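Local structure of nitroreductase family protein (Clostridium novyi, 3G14) at residues Ser91-Ser95 with Gly96-Tyr100. The protein probably acts as an oxidoreductase of the nitroreductase family, whose members typically use bound FMN to reduce their substrates. Numbering follows the deposited sequence.
Sequences SGDVS and GKEIY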
loop_
_atom_site.group_PDB
_atom_site.type_symbol
_atom_site.label_atom_id
_atom_site.label_comp_id
_atom_site.label_asym_id
_atom_site.label_seq_id
_atom_site.Cartn_x
_atom_site.Cartn_y
_atom_site.Cartn_z
ATOM N N SER B 91 6.352 7.120 -14.157
ATOM C CA SER B 91 6.695 8.169 -13.171
ATOM C C SER B 91 8.204 8.128 -12.800
ATOM O O SER B 91 8.744 9.110 -12.278
ATOM C CB SER B 91 5.791 8.037 -11.935
ATOM O OG SER B 91 4.523 7.398 -12.223
ATOM N N GLY B 92 8.878 7.008 -13.085
ATOM C CA GLY B 92 10.295 6.828 -12.782
ATOM C C GLY B 92 10.653 6.851 -11.294
ATOM O O GLY B 92 9.948 6.287 -10.448
ATOM N N ASP B 93 11.752 7.516 -10.956
ATOM C CA ASP B 93 12.261 7.481 -9.569
ATOM C C ASP B 93 12.166 8.807 -8.909
ATOM O O ASP B 93 12.416 9.845 -9.544
ATOM C CB ASP B 93 13.705 7.055 -9.496
ATOM C CG ASP B 93 13.907 5.652 -9.931
ATOM O OD1 ASP B 93 12.919 4.875 -10.056
ATOM O OD2 ASP B 93 15.089 5.347 -10.149
ATOM N N VAL B 94 11.831 8.764 -7.617
ATOM C CA VAL B 94 11.666 9.969 -6.832
ATOM C C VAL B 94 12.539 9.819 -5.582
ATOM O O VAL B 94 12.310 8.917 -4.809
ATOM C CB VAL B 94 10.164 10.163 -6.475
ATOM C CG1 VAL B 94 9.942 11.359 -5.581
ATOM C CG2 VAL B 94 9.318 10.284 -7.779
ATOM N N SER B 95 13.544 10.672 -5.421
ATOM C CA SER B 95 14.397 10.669 -4.225
ATOM C C SER B 95 14.965 9.269 -3.931
ATOM O O SER B 95 14.927 8.761 -2.776
ATOM C CB SER B 95 13.607 11.213 -3.009
ATOM O OG SER B 95 13.324 12.580 -3.186
ATOM N N GLY B 96 15.473 8.641 -4.990
ATOM C CA GLY B 96 16.108 7.328 -4.900
ATOM C C GLY B 96 15.203 6.118 -4.735
ATOM O O GLY B 96 15.687 5.019 -4.421
ATOM N N LYS B 97 13.897 6.295 -4.952
ATOM C CA LYS B 97 12.921 5.234 -4.779
ATOM C C LYS B 97 12.127 5.042 -6.082
ATOM O O LYS B 97 11.731 6.017 -6.728
ATOM C CB LYS B 97 11.913 5.599 -3.695
ATOM C CG LYS B 97 12.534 5.981 -2.352
ATOM C CD LYS B 97 11.524 6.675 -1.401
ATOM C CE LYS B 97 11.154 8.105 -1.856
ATOM N NZ LYS B 97 11.006 9.061 -0.707
ATOM N N GLU B 98 11.904 3.788 -6.447
ATOM C CA GLU B 98 11.026 3.440 -7.564
ATOM C C GLU B 98 9.569 3.674 -7.221
ATOM O O GLU B 98 8.921 2.868 -6.537
ATOM C CB GLU B 98 11.207 1.991 -7.995
ATOM C CG GLU B 98 12.600 1.725 -8.483
ATOM C CD GLU B 98 13.453 1.097 -7.401
ATOM O OE1 GLU B 98 13.315 1.473 -6.195
ATOM O OE2 GLU B 98 14.266 0.221 -7.767
ATOM N N ILE B 99 9.045 4.780 -7.732
ATOM C CA ILE B 99 7.690 5.221 -7.412
ATOM C C ILE B 99 6.641 4.173 -7.756
ATOM O O ILE B 99 5.654 4.008 -7.029
ATOM C CB ILE B 99 7.374 6.582 -8.095
ATOM C CG1 ILE B 99 7.715 7.690 -7.127
ATOM C CG2 ILE B 99 5.867 6.748 -8.444
ATOM C CD1 ILE B 99 7.005 7.559 -5.784
ATOM N N TYR B 100 6.878 3.461 -8.851
ATOM C CA TYR B 100 5.945 2.418 -9.311
ATOM C C TYR B 100 5.713 1.318 -8.254
ATOM O O TYR B 100 4.608 0.810 -8.147
ATOM C CB TYR B 100 6.404 1.801 -10.641
ATOM C CG TYR B 100 7.390 0.660 -10.538
ATOM C CD1 TYR B 100 6.944 -0.664 -10.393
ATOM C CD2 TYR B 100 8.754 0.875 -10.644
ATOM C CE1 TYR B 100 7.837 -1.718 -10.331
ATOM C CE2 TYR B 100 9.660 -0.170 -10.552
ATOM C CZ TYR B 100 9.197 -1.473 -10.385
ATOM O OH TYR B 100 10.065 -2.543 -10.318
HETATM O O HOH W 1 8.730 4.184 -11.131
HETATM O O HOH W 2 13.801 9.116 -0.255
#
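Val94 and Lys97 pair through two backbone hydrogen bonds at the end of a tight antiparallel hairpin. Val94 N reaches Lys97 O at 2.9 Å, nearly straight at 164°. Lys97 N returns to Val94 O at 3.1 Å, coming from above the carbonyl plane. A type I' turn from Val94 to Lys97 links the strands, with Ser95 and Gly96 at its corners, both with positive phi. Further down, Ile99 N bonds to Gly92 O at 3.2 Å. A water accepts from Tyr100 N and probably donates to Gly92 O, tying the first turn of helix 99-117 to the loop residue just before strand 93-94. Glu98 sits at the N-cap position.

The Lys97 side chain bends at chi3 (-71°) and folds back over the turn. Lys97 CE lies 3.3 Å from Val94 O. Lys97 NZ meets a second water at 2.8 Å, which probably donates to Ser95 O. NZ further bonds to Ala126 O and Val146 O of the second subunit, while Ser95 OG bonds to Phe128 O there.

Asp93 and Glu98 lie side by side, with Asp93 OD1 3.5 Å from Glu98 CG and the carboxylate planes steeply inclined. The CG2 side of Val94 lies against CG1 and CD1 of Ile99, and both residues touch Trp40. Ser91 CB meets Ile99 CG2 at 3.7 Å.

The lysine ammonium is probably stabilised by second-subunit carbonyls and water, so the hairpin tip meets that subunit through polar bonds as well as packing.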